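Local coordinates for protein flap endonuclease 1 (Desulfurococcus amylolyticus, PDB 3ORY) that probably cuts 5' flaps from branched DNA during replication and repair, as a structure-specific nuclease of the FEN1/XPG family, at residues I18-A23 and V231-T236; V13-I18 and I245-D250; Q48-I53 and G66-H71; D41-L46 and L141-V146; G35-I40 and G86-Y91. All coordinates share one frame; numbering follows the deposited sequence.

Contact 1 (I18-A23 and V231-T236)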
# COMPACT_ATOMS: atom_id res chain seq x y z
N ILE A 18 -0.50 15.54 -7.66
CA ILE A 18 0.63 16.40 -8.02
C ILE A 18 1.69 15.70 -8.87
O ILE A 18 2.62 16.35 -9.33
CB ILE A 18 1.30 17.14 -6.82
CG1 ILE A 18 1.98 16.15 -5.86
CG2 ILE A 18 0.30 18.03 -6.10
CD1 ILE A 18 3.02 16.81 -4.93
N ILE A 19 1.54 14.39 -9.11
CA ILE A 19 2.49 13.69 -9.97
C ILE A 19 2.30 14.10 -11.45
O ILE A 19 1.25 13.83 -12.02
CB ILE A 19 2.38 12.15 -9.86
CG1 ILE A 19 2.47 11.67 -8.40
CG2 ILE A 19 3.44 11.48 -10.74
CD1 ILE A 19 3.78 12.02 -7.67
N PRO A 20 3.32 14.73 -12.06
CA PRO A 20 3.17 15.08 -13.48
C PRO A 20 3.27 13.86 -14.39
O PRO A 20 3.91 12.86 -14.03
CB PRO A 20 4.32 16.06 -13.75
CG PRO A 20 5.26 15.96 -12.57
CD PRO A 20 4.67 15.03 -11.54
N GLY A 21 2.64 13.96 -15.57
CA GLY A 21 2.64 12.90 -16.57
C GLY A 21 4.01 12.38 -16.95
O GLY A 21 4.20 11.17 -17.12
N GLU A 22 4.98 13.29 -17.07
CA GLU A 22 6.35 12.92 -17.46
C GLU A 22 7.07 12.06 -16.41
O GLU A 22 8.09 11.43 -16.72
CB GLU A 22 7.19 14.16 -17.76
CG GLU A 22 6.66 15.05 -18.88
CD GLU A 22 5.82 16.22 -18.37
OE1 GLU A 22 5.02 16.05 -17.41
OE2 GLU A 22 5.97 17.33 -18.95
N ALA A 23 6.55 12.05 -15.19
CA ALA A 23 7.19 11.34 -14.07
C ALA A 23 6.66 9.91 -13.85
O ALA A 23 7.27 9.12 -13.12
CB ALA A 23 7.07 12.17 -12.79
N VAL A 231 12.89 16.44 -10.65
CA VAL A 231 13.23 17.35 -11.76
C VAL A 231 11.97 17.96 -12.39
O VAL A 231 11.89 19.18 -12.54
CB VAL A 231 14.08 16.64 -12.87
CG1 VAL A 231 14.27 17.56 -14.09
CG2 VAL A 231 15.45 16.20 -12.33
N GLN A 232 11.00 17.11 -12.75
CA GLN A 232 9.76 17.57 -13.39
C GLN A 232 8.99 18.55 -12.50
O GLN A 232 8.46 19.55 -12.97
CB GLN A 232 8.84 16.40 -13.76
CG GLN A 232 9.27 15.63 -14.99
CD GLN A 232 9.44 16.52 -16.21
OE1 GLN A 232 8.54 17.29 -16.57
NE2 GLN A 232 10.60 16.44 -16.84
N LEU A 233 8.96 18.26 -11.20
CA LEU A 233 8.30 19.15 -10.24
C LEU A 233 9.14 20.39 -9.93
O LEU A 233 8.63 21.36 -9.37
CB LEU A 233 7.95 18.41 -8.95
CG LEU A 233 6.72 17.48 -8.97
CD1 LEU A 233 6.49 16.87 -7.61
CD2 LEU A 233 5.48 18.23 -9.42
N GLY A 234 10.42 20.35 -10.28
CA GLY A 234 11.35 21.45 -9.98
C GLY A 234 11.62 21.62 -8.50
O GLY A 234 11.75 22.75 -8.01
N ILE A 235 11.68 20.51 -7.77
CA ILE A 235 11.88 20.52 -6.32
C ILE A 235 13.03 19.59 -5.89
O ILE A 235 13.41 18.69 -6.63
CB ILE A 235 10.59 20.12 -5.53
CG1 ILE A 235 10.14 18.70 -5.88
CG2 ILE A 235 9.46 21.12 -5.78
CD1 ILE A 235 9.00 18.18 -5.02
N THR A 236 13.59 19.84 -4.71
CA THR A 236 14.60 18.98 -4.12
C THR A 236 13.92 17.86 -3.36
O THR A 236 12.71 17.91 -3.10
CB THR A 236 15.48 19.77 -3.14
OG1 THR A 236 14.66 20.23 -2.06
CG2 THR A 236 16.17 20.98 -3.83
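Pro20 and Leu233 carry the apolar part of this contact, their side chains meeting at about a right angle. Pro20 CG lies 3.9 Å from Leu233 CD2, and the neighbouring ring carbon CD rests on the same methyl. With CG anti to its carbonyl carbon (chi1 -77°), Leu233 swings its forked end over to the loop, where CD2 also comes 3.4 Å from the backbone O of Ile18. The tip of Ile18 adds a looser touch. Proline suits the middle place: its rigid ring offers one carbon, CG, to Leu233 and also to Gln232 CB, 3.8 Å away.

The polar side chains meet through their carbon parts. Glu22 and Gln232 are both bent at chi2 and cross, with Glu22 CB 3.6 Å from Gln232 CD. Their oxygens, Glu22 OE2 and Gln232 OE1, are 3.5 Å apart, but both are acceptors and form no bond. Long polar residues fit here because both are exposed.

Backbone bonds shape each side separately. Ala23 N closes a turn onto Pro20 O, while Gly234, at positive phi, ends helix 226-233 in a Schellman motif. Leu233 O accepts from Lys269 NZ, and Ile18 packs on Leu265, both of helix 261-271. Helices 237-247 and 261-271, with the glycine-containing loop between them, are consistent with the helix-three-turn-helix motif by which this family grips duplex DNA.

Contact 2 (V13-I18 and I245-D250)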
# COMPACT_ATOMS: atom_id res chain seq x y z
N VAL A 13 0.95 8.88 2.71
CA VAL A 13 1.09 10.17 2.05
C VAL A 13 0.65 9.99 0.61
O VAL A 13 1.28 9.26 -0.16
CB VAL A 13 2.56 10.66 2.12
CG1 VAL A 13 2.75 11.95 1.33
CG2 VAL A 13 3.00 10.84 3.58
N ASP A 14 -0.46 10.63 0.24
CA ASP A 14 -1.01 10.49 -1.10
C ASP A 14 -0.68 11.74 -1.94
O ASP A 14 -1.14 12.84 -1.64
CB ASP A 14 -2.53 10.25 -1.03
CG ASP A 14 -3.18 10.04 -2.40
OD1 ASP A 14 -2.48 9.92 -3.43
OD2 ASP A 14 -4.43 9.98 -2.44
N LEU A 15 0.14 11.55 -2.97
CA LEU A 15 0.59 12.65 -3.85
C LEU A 15 0.00 12.53 -5.25
O LEU A 15 0.42 13.24 -6.17
CB LEU A 15 2.12 12.67 -3.93
CG LEU A 15 2.91 12.76 -2.62
CD1 LEU A 15 4.40 12.78 -2.93
CD2 LEU A 15 2.51 14.00 -1.84
N LYS A 16 -0.97 11.63 -5.41
CA LYS A 16 -1.53 11.30 -6.72
C LYS A 16 -1.75 12.50 -7.64
O LYS A 16 -1.34 12.47 -8.80
CB LYS A 16 -2.83 10.51 -6.57
CG LYS A 16 -3.36 9.93 -7.88
CD LYS A 16 -4.55 8.99 -7.62
CE LYS A 16 -4.93 8.23 -8.90
NZ LYS A 16 -5.22 9.16 -10.03
N ASP A 17 -2.41 13.54 -7.15
CA ASP A 17 -2.74 14.62 -8.08
C ASP A 17 -1.68 15.71 -8.26
O ASP A 17 -1.93 16.69 -8.96
CB ASP A 17 -4.15 15.19 -7.85
CG ASP A 17 -4.45 15.43 -6.39
OD1 ASP A 17 -3.60 16.02 -5.69
OD2 ASP A 17 -5.56 15.02 -5.96
N ILE A 18 -0.50 15.54 -7.66
CA ILE A 18 0.63 16.40 -8.02
C ILE A 18 1.69 15.70 -8.87
O ILE A 18 2.62 16.35 -9.33
CB ILE A 18 1.30 17.14 -6.82
CG1 ILE A 18 1.98 16.15 -5.86
CG2 ILE A 18 0.30 18.03 -6.10
CD1 ILE A 18 3.02 16.81 -4.93
N ILE A 245 5.28 16.20 5.05
CA ILE A 245 5.11 16.70 6.42
C ILE A 245 3.88 17.61 6.52
O ILE A 245 3.13 17.55 7.51
CB ILE A 245 6.41 17.39 6.93
CG1 ILE A 245 7.53 16.36 7.11
CG2 ILE A 245 6.15 18.15 8.23
CD1 ILE A 245 8.94 16.95 7.34
N LEU A 246 3.67 18.44 5.50
CA LEU A 246 2.49 19.31 5.48
C LEU A 246 1.21 18.50 5.40
O LEU A 246 0.17 18.87 5.98
CB LEU A 246 2.56 20.31 4.33
CG LEU A 246 3.63 21.40 4.47
CD1 LEU A 246 3.56 22.36 3.29
CD2 LEU A 246 3.43 22.15 5.77
N LEU A 247 1.28 17.38 4.69
CA LEU A 247 0.14 16.49 4.55
C LEU A 247 -0.08 15.61 5.79
O LEU A 247 -1.23 15.29 6.14
CB LEU A 247 0.27 15.64 3.28
CG LEU A 247 0.34 16.43 1.96
CD1 LEU A 247 0.46 15.45 0.79
CD2 LEU A 247 -0.88 17.33 1.79
N GLY A 248 1.01 15.24 6.46
CA GLY A 248 0.93 14.48 7.69
C GLY A 248 1.65 13.14 7.65
O GLY A 248 1.40 12.32 6.76
N THR A 249 2.53 12.91 8.63
CA THR A 249 3.31 11.67 8.73
C THR A 249 3.00 10.97 10.05
O THR A 249 2.20 11.48 10.84
CB THR A 249 4.83 11.96 8.69
OG1 THR A 249 5.20 12.66 9.88
CG2 THR A 249 5.19 12.84 7.46
N ASP A 250 3.63 9.82 10.32
CA ASP A 250 3.50 9.18 11.63
C ASP A 250 3.86 10.12 12.78
O ASP A 250 3.34 9.99 13.89
CB ASP A 250 4.41 7.94 11.73
CG ASP A 250 3.83 6.72 11.05
OD1 ASP A 250 2.58 6.60 10.96
OD2 ASP A 250 4.63 5.87 10.63
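Leu247 reaches from the last turn of helix 237-247 to the loop 13-18, meeting Val13, Asp14 and Leu15. Its CB heads for the loop but stays 4.9 Å from Val13 CG1, and CG is no nearer to that chain. The touching is left to one branch. With CG anti to the carbonyl carbon and CD1 extended beyond it (chi2 -179°), the methyl CD1 reaches to 3.6 Å from Leu15 CD2, the two leucines approaching at a slant. The same methyl lies 3.9 Å from the carbonyl O of Asp14 and 4.2 Å from Val13 CG1, so this one carbon meets backbone and two branched side chains at once. Leucine fits because its fork is far enough from the helix to span the gap.

Val13 makes a second touch with CG2, 3.9 Å from Gly248 O. Gly248 has a positive phi at which a side chain would strike the preceding carbonyl. The loop keeps its own shape through an Asx turn, Lys16 N bonding to Asp14 OD1 from above the carboxylate plane.

Around this pair, Leu15 also packs on Leu240 and Ile243 of helix 237-247, Val13 N bonds to Asp189 of helix 189-192, and Thr249 touches Phe297 of helix 290-298.

Contact 3 (Q48-I53 and G66-H71)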
# COMPACT_ATOMS: atom_id res chain seq x y z
N GLN A 48 -4.97 -2.71 1.31
CA GLN A 48 -5.60 -2.76 -0.02
C GLN A 48 -6.54 -3.96 -0.15
O GLN A 48 -7.67 -3.82 -0.63
CB GLN A 48 -4.58 -2.77 -1.15
CG GLN A 48 -3.66 -1.56 -1.22
CD GLN A 48 -4.38 -0.23 -0.99
OE1 GLN A 48 -5.47 0.02 -1.54
NE2 GLN A 48 -3.76 0.64 -0.20
N PHE A 49 -6.06 -5.13 0.29
CA PHE A 49 -6.86 -6.36 0.24
C PHE A 49 -8.10 -6.27 1.14
O PHE A 49 -9.19 -6.73 0.77
CB PHE A 49 -6.01 -7.56 0.65
CG PHE A 49 -4.78 -7.76 -0.21
CD1 PHE A 49 -4.81 -7.49 -1.57
CD2 PHE A 49 -3.59 -8.24 0.36
CE1 PHE A 49 -3.66 -7.67 -2.37
CE2 PHE A 49 -2.45 -8.43 -0.43
CZ PHE A 49 -2.48 -8.15 -1.80
N LEU A 50 -7.93 -5.67 2.32
CA LEU A 50 -9.04 -5.46 3.23
C LEU A 50 -10.16 -4.63 2.61
O LEU A 50 -11.34 -4.92 2.81
CB LEU A 50 -8.57 -4.83 4.55
CG LEU A 50 -7.83 -5.74 5.54
CD1 LEU A 50 -7.24 -4.92 6.70
CD2 LEU A 50 -8.76 -6.83 6.07
N ALA A 51 -9.78 -3.63 1.82
CA ALA A 51 -10.74 -2.74 1.18
C ALA A 51 -11.30 -3.30 -0.14
O ALA A 51 -12.47 -3.07 -0.46
CB ALA A 51 -10.11 -1.36 0.94
N ALA A 52 -10.46 -4.00 -0.90
CA ALA A 52 -10.83 -4.39 -2.27
C ALA A 52 -11.51 -5.76 -2.38
O ALA A 52 -12.28 -6.00 -3.32
CB ALA A 52 -9.61 -4.31 -3.20
N ILE A 53 -11.21 -6.65 -1.45
CA ILE A 53 -11.74 -8.00 -1.51
C ILE A 53 -12.95 -8.15 -0.59
O ILE A 53 -12.82 -8.15 0.64
CB ILE A 53 -10.63 -9.05 -1.28
CG1 ILE A 53 -9.58 -8.89 -2.40
CG2 ILE A 53 -11.20 -10.47 -1.29
CD1 ILE A 53 -8.25 -9.38 -2.04
N GLY A 66 -16.38 -16.23 12.31
CA GLY A 66 -16.68 -14.81 12.16
C GLY A 66 -15.51 -13.87 11.91
O GLY A 66 -15.68 -12.65 11.91
N ARG A 67 -14.31 -14.41 11.70
CA ARG A 67 -13.11 -13.58 11.51
C ARG A 67 -12.92 -13.12 10.05
O ARG A 67 -13.15 -13.89 9.11
CB ARG A 67 -11.86 -14.31 11.98
CG ARG A 67 -11.89 -14.70 13.46
CD ARG A 67 -10.73 -15.62 13.82
NE ARG A 67 -10.76 -16.85 13.03
CZ ARG A 67 -10.08 -17.95 13.33
NH1 ARG A 67 -9.32 -17.99 14.42
NH2 ARG A 67 -10.17 -19.02 12.55
N ILE A 68 -12.50 -11.86 9.88
CA ILE A 68 -12.22 -11.30 8.55
C ILE A 68 -11.07 -12.07 7.88
O ILE A 68 -10.07 -12.36 8.51
CB ILE A 68 -11.94 -9.78 8.62
CG1 ILE A 68 -13.19 -9.04 9.13
CG2 ILE A 68 -11.50 -9.22 7.23
CD1 ILE A 68 -12.99 -7.54 9.41
N THR A 69 -11.25 -12.42 6.61
CA THR A 69 -10.21 -13.17 5.88
C THR A 69 -9.78 -12.49 4.59
O THR A 69 -8.93 -13.00 3.88
CB THR A 69 -10.67 -14.61 5.56
OG1 THR A 69 -11.90 -14.53 4.86
CG2 THR A 69 -10.85 -15.44 6.83
N SER A 70 -10.36 -11.32 4.31
CA SER A 70 -10.09 -10.55 3.08
C SER A 70 -8.59 -10.35 2.81
O SER A 70 -8.15 -10.43 1.66
CB SER A 70 -10.80 -9.19 3.11
OG SER A 70 -12.21 -9.35 3.00
N HIS A 71 -7.83 -10.10 3.87
CA HIS A 71 -6.40 -9.81 3.76
C HIS A 71 -5.62 -11.04 3.31
O HIS A 71 -4.67 -10.93 2.53
CB HIS A 71 -5.87 -9.31 5.11
CG HIS A 71 -6.08 -10.26 6.23
ND1 HIS A 71 -7.32 -10.72 6.60
CD2 HIS A 71 -5.20 -10.86 7.07
CE1 HIS A 71 -7.20 -11.55 7.62
NE2 HIS A 71 -5.92 -11.65 7.93
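Ser70 and Ile53 make the tight spot of this contact: the hydroxyl OG of Ser70 donates to the backbone O of Ile53 over 2.7 Å, and Ile53 CD1 rests 3.8 Å from Ser70 O. The donor stands 27° out of the carbonyl plane, and serine suits the place because its short arm puts a hydroxyl right against the chain. That carbonyl lies just past the end of helix 42-52. Ser70 OG is also hydrogen-bonded to Leu61 N, so the buried oxygen works both ways. With an alanine in place of Ser70, Ile53 O and Leu61 N would probably each lose this partner, and the loop between the helices could shift.

Close by, the backbones come within 5.0 Å, CA of Phe49 to CA of His71. Phe49 CB touches Ser70 O, and its ring carbon CD2 reaches His71 O at 3.6 Å. His71, also buried, runs alongside Leu50, its CB 3.9 Å from Leu50 CD2; its ring carbon CG lies between backbone N and carbonyl carbon (chi1 58°), which turns the imidazole away from helix 42-52.

The looser margin is the partly exposed Ile68, whose CG2 meets Leu50 CD2 at 3.8 Å, crossing at about a right angle.

The contact ties the end of helix 42-52 to the first turn of helix 70-84, with Met145 of helix 143-156 over Leu50 and His71, while Phe49 continues onto Leu75 and Arg78.

Contact 4 (D41-L46 and L141-V146)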
# COMPACT_ATOMS: atom_id res chain seq x y z
N ASP A 41 5.39 -3.20 0.25
CA ASP A 41 5.11 -2.82 1.62
C ASP A 41 3.95 -3.67 2.13
O ASP A 41 2.89 -3.73 1.50
CB ASP A 41 4.80 -1.34 1.76
CG ASP A 41 4.62 -0.93 3.19
OD1 ASP A 41 5.64 -0.69 3.88
OD2 ASP A 41 3.46 -0.89 3.65
N GLY A 42 4.21 -4.34 3.24
CA GLY A 42 3.29 -5.33 3.80
C GLY A 42 1.97 -4.75 4.29
O GLY A 42 0.92 -5.17 3.85
N TYR A 43 2.03 -3.76 5.18
CA TYR A 43 0.81 -3.18 5.75
C TYR A 43 -0.05 -2.55 4.67
O TYR A 43 -1.27 -2.72 4.67
CB TYR A 43 1.12 -2.15 6.87
CG TYR A 43 1.64 -2.74 8.17
CD1 TYR A 43 2.02 -4.08 8.26
CD2 TYR A 43 1.79 -1.95 9.31
CE1 TYR A 43 2.52 -4.62 9.45
CE2 TYR A 43 2.28 -2.48 10.51
CZ TYR A 43 2.64 -3.81 10.57
OH TYR A 43 3.14 -4.35 11.74
N ASN A 44 0.57 -1.83 3.73
CA ASN A 44 -0.21 -1.17 2.69
C ASN A 44 -0.95 -2.19 1.83
O ASN A 44 -2.13 -2.00 1.53
CB ASN A 44 0.65 -0.27 1.80
CG ASN A 44 -0.17 0.77 1.09
OD1 ASN A 44 -0.35 1.89 1.59
ND2 ASN A 44 -0.68 0.41 -0.09
N ALA A 45 -0.26 -3.26 1.45
CA ALA A 45 -0.90 -4.33 0.69
C ALA A 45 -2.06 -4.95 1.45
O ALA A 45 -3.12 -5.16 0.88
CB ALA A 45 0.12 -5.42 0.27
N LEU A 46 -1.87 -5.23 2.74
CA LEU A 46 -2.94 -5.85 3.52
C LEU A 46 -4.15 -4.94 3.63
O LEU A 46 -5.28 -5.40 3.57
CB LEU A 46 -2.43 -6.29 4.92
CG LEU A 46 -1.34 -7.36 4.90
CD1 LEU A 46 -0.86 -7.72 6.32
CD2 LEU A 46 -1.79 -8.61 4.16
N LEU A 141 -6.59 -3.35 10.52
CA LEU A 141 -5.50 -4.33 10.46
C LEU A 141 -4.95 -4.54 11.86
O LEU A 141 -4.51 -3.59 12.50
CB LEU A 141 -4.39 -3.85 9.51
CG LEU A 141 -3.19 -4.79 9.34
CD1 LEU A 141 -3.64 -6.12 8.70
CD2 LEU A 141 -2.11 -4.12 8.50
N THR A 142 -4.96 -5.78 12.33
CA THR A 142 -4.44 -6.10 13.66
C THR A 142 -3.13 -6.88 13.58
O THR A 142 -2.78 -7.43 12.54
CB THR A 142 -5.42 -6.96 14.47
OG1 THR A 142 -5.38 -8.30 13.95
CG2 THR A 142 -6.86 -6.41 14.41
N GLU A 143 -2.42 -6.91 14.70
CA GLU A 143 -1.18 -7.68 14.81
C GLU A 143 -1.38 -9.18 14.49
O GLU A 143 -0.54 -9.78 13.83
CB GLU A 143 -0.54 -7.44 16.19
CG GLU A 143 0.76 -8.22 16.49
CD GLU A 143 1.88 -7.98 15.48
OE1 GLU A 143 1.89 -6.94 14.76
OE2 GLU A 143 2.76 -8.87 15.39
N GLU A 144 -2.49 -9.77 14.94
CA GLU A 144 -2.80 -11.17 14.62
C GLU A 144 -2.95 -11.39 13.11
O GLU A 144 -2.47 -12.40 12.58
CB GLU A 144 -4.06 -11.66 15.38
CG GLU A 144 -4.59 -13.04 14.92
CD GLU A 144 -5.81 -13.54 15.71
OE1 GLU A 144 -6.51 -12.73 16.35
OE2 GLU A 144 -6.07 -14.77 15.69
N MET A 145 -3.59 -10.46 12.41
CA MET A 145 -3.72 -10.56 10.95
C MET A 145 -2.35 -10.46 10.26
O MET A 145 -2.10 -11.15 9.27
CB MET A 145 -4.67 -9.49 10.41
CG MET A 145 -6.11 -9.67 10.90
SD MET A 145 -7.08 -8.13 10.86
CE MET A 145 -7.12 -7.83 9.12
N VAL A 146 -1.47 -9.61 10.80
CA VAL A 146 -0.09 -9.50 10.30
C VAL A 146 0.67 -10.82 10.51
O VAL A 146 1.33 -11.31 9.61
CB VAL A 146 0.65 -8.29 10.93
CG1 VAL A 146 2.15 -8.30 10.56
CG2 VAL A 146 -0.02 -6.97 10.50
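Tyr43 and Leu46, one turn apart on helix 42-52, mesh with Leu141, just before the N-cap of helix 143-156, and Val146 in its first turn. One helix thus packs against the cap region and first turn of another in the PIN-like nuclease domain of the FEN1 family.

Leu141 is the main bump. With CG anti to the backbone N (chi1 -179°), its fork straddles the notch between the two residues: CD2 presses on Tyr43 CG at 4.0 Å, while CD1 lies 4.0 Å from Leu46 CB. Each pair crosses at about a right angle, so the branches interlock. A leucine suits because two methyls are needed to fill both slopes of the notch.

Val146 fills the next hollow, farther along the tyrosine. Both valine methyls lie at Tyr43 CE1, CG2 the nearer at 3.6 Å. Leu46 CD1 closes the other wall at 4.3 Å from Val146 CG2.

The phenol OH bonds to Lys96 O; Glu143 OE1, 4.2 Å from Tyr43 OH, is too far to bond. Replacing Tyr43 with an alanine would probably deprive Leu141 CD2 and Val146 CG2 of the ring they lean on and leave Lys96 O without its hydroxyl.

Asp41, which caps its helix through Asn44 N, lies close to Glu168, an acidic pair consistent with the active-site region of this family. On the other side Thr142 and Met145 form a capping box, Met145 N donating to Thr142 OG1 over 3.2 Å.

Contact 5 (G35-I40 and G86-Y91)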
# COMPACT_ATOMS: atom_id res chain seq x y z
N GLY A 35 10.84 -11.03 -14.29
CA GLY A 35 12.21 -11.15 -13.82
C GLY A 35 12.66 -10.14 -12.78
O GLY A 35 13.72 -10.30 -12.19
N LYS A 36 11.86 -9.09 -12.55
CA LYS A 36 12.22 -8.05 -11.57
C LYS A 36 11.86 -8.44 -10.14
O LYS A 36 10.85 -9.11 -9.90
CB LYS A 36 11.60 -6.69 -11.92
CG LYS A 36 12.01 -6.13 -13.30
CD LYS A 36 13.42 -5.55 -13.29
CE LYS A 36 14.09 -5.60 -14.68
NZ LYS A 36 13.20 -5.10 -15.76
N ILE A 37 12.69 -8.01 -9.20
CA ILE A 37 12.39 -8.16 -7.78
C ILE A 37 11.64 -6.91 -7.34
O ILE A 37 12.13 -5.79 -7.52
CB ILE A 37 13.67 -8.36 -6.94
CG1 ILE A 37 14.44 -9.60 -7.43
CG2 ILE A 37 13.33 -8.43 -5.43
CD1 ILE A 37 15.85 -9.76 -6.85
N ILE A 38 10.45 -7.10 -6.78
CA ILE A 38 9.64 -5.98 -6.32
C ILE A 38 9.44 -6.11 -4.82
O ILE A 38 9.00 -7.17 -4.33
CB ILE A 38 8.27 -5.91 -7.05
CG1 ILE A 38 8.45 -5.78 -8.57
CG2 ILE A 38 7.40 -4.76 -6.50
CD1 ILE A 38 9.14 -4.54 -9.03
N VAL A 39 9.80 -5.07 -4.07
CA VAL A 39 9.61 -5.09 -2.63
C VAL A 39 8.28 -4.42 -2.24
O VAL A 39 8.10 -3.22 -2.43
CB VAL A 39 10.85 -4.58 -1.84
CG1 VAL A 39 11.22 -3.16 -2.23
CG2 VAL A 39 10.64 -4.71 -0.33
N ILE A 40 7.37 -5.22 -1.71
CA ILE A 40 6.00 -4.78 -1.48
C ILE A 40 5.77 -4.44 -0.02
O ILE A 40 5.96 -5.29 0.86
CB ILE A 40 4.98 -5.87 -1.92
CG1 ILE A 40 5.25 -6.29 -3.37
CG2 ILE A 40 3.53 -5.37 -1.73
CD1 ILE A 40 4.57 -7.63 -3.78
N GLY A 86 5.79 -13.45 -13.60
CA GLY A 86 7.26 -13.52 -13.63
C GLY A 86 7.96 -12.57 -12.67
O GLY A 86 9.19 -12.49 -12.65
N ILE A 87 7.17 -11.84 -11.88
CA ILE A 87 7.71 -10.93 -10.87
C ILE A 87 8.20 -11.74 -9.66
O ILE A 87 7.58 -12.72 -9.27
CB ILE A 87 6.68 -9.85 -10.46
CG1 ILE A 87 6.40 -8.89 -11.63
CG2 ILE A 87 7.17 -9.06 -9.25
CD1 ILE A 87 5.07 -8.16 -11.53
N LYS A 88 9.33 -11.33 -9.10
CA LYS A 88 9.86 -11.96 -7.89
C LYS A 88 9.52 -11.08 -6.69
O LYS A 88 10.23 -10.11 -6.40
CB LYS A 88 11.37 -12.20 -8.02
CG LYS A 88 11.72 -13.11 -9.21
CD LYS A 88 13.20 -13.41 -9.28
CE LYS A 88 13.47 -14.46 -10.35
NZ LYS A 88 14.90 -14.50 -10.73
N PRO A 89 8.41 -11.40 -5.99
CA PRO A 89 7.99 -10.50 -4.92
C PRO A 89 8.65 -10.80 -3.58
O PRO A 89 8.95 -11.95 -3.25
CB PRO A 89 6.48 -10.75 -4.84
CG PRO A 89 6.32 -12.20 -5.23
CD PRO A 89 7.52 -12.57 -6.10
N VAL A 90 8.88 -9.73 -2.81
CA VAL A 90 9.30 -9.83 -1.43
C VAL A 90 8.51 -8.77 -0.66
O VAL A 90 8.39 -7.63 -1.11
CB VAL A 90 10.85 -9.66 -1.25
CG1 VAL A 90 11.37 -8.42 -1.99
CG2 VAL A 90 11.25 -9.64 0.24
N TYR A 91 7.95 -9.16 0.48
CA TYR A 91 7.19 -8.23 1.30
C TYR A 91 8.09 -7.66 2.39
O TYR A 91 9.08 -8.28 2.75
CB TYR A 91 5.96 -8.93 1.90
CG TYR A 91 4.87 -9.15 0.87
CD1 TYR A 91 3.82 -8.24 0.72
CD2 TYR A 91 4.89 -10.26 0.03
CE1 TYR A 91 2.81 -8.44 -0.23
CE2 TYR A 91 3.90 -10.47 -0.92
CZ TYR A 91 2.87 -9.56 -1.05
OH TYR A 91 1.91 -9.79 -1.99
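A parallel pair of neighbouring strands, 37-41 and 88-93, forms this part of the central beta sheet; helices 42-52 and 70-84 connect them, making a beta-alpha-beta crossover. The axes run only 25° apart.

The bonds alternate along the pair. Lys36 O takes Lys88 N at 2.8 Å; Lys88 O then takes Ile38 N; Ile38 O takes Val90 N; and Val90 O takes Ile40 N at 2.7 Å. Pro89 has no N-H to give, but in this parallel register the bonds of its neighbour Ile38 go to the flanking Lys88 and Val90, so none is lost here.

The side chains sort onto two faces. On one, Ile38, Ile40, Pro89 and Tyr91 lie together, and Pro89 and Tyr91 go on to touch helix 70-84. The aromatic ring takes Ile40 CB over its face, 4.1 Å from the centroid and 28° off the normal, a CH-pi contact, while Ile40 CG2 reaches CE1 of Tyr91 at 3.5 Å. Tyr91 OH bonds to Thr79 OG1.

On the other face Val39 and Val90 run side by side, Val39 CB 3.9 Å from Val90 CG1, each having a methyl wedged between its N and carbonyl carbon (chi1 of Val90 50°). Helix 167-176 covers Val39. Ile38, Ile40, Val39 and Val90 suit the strands because branching at CB fills the space beside an extended backbone.

At these backbone angles a side chain on Gly86 would collide with the carbonyl O of the residue before it, so glycine suits the place where Gly35 N donates to Gly86 O over 2.7 Å, from well above that carbonyl's plane.

Contacts 1 and 2, centres 15 Å apart, share Ile18 and use the successive helices 226-233 and 237-247, so the N-terminal loop is joined to residues more than 200 positions later. Contacts 3 and 4 both use helix 42-52 and touch, their centres 10 Å apart. Contact 5 supplies the strands before that helix and after helix 70-84; it touches contact 4 through Ala45 on Ile40 and Tyr91. Contact 3 is nested inside the loops closed by all the others, while contacts 4 and 5 cross along the chain. Contacts 3 to 5 thus build one helix-on-sheet unit of the nuclease core, while contacts 1 and 2 join the chain's start to helices that probably meet duplex DNA.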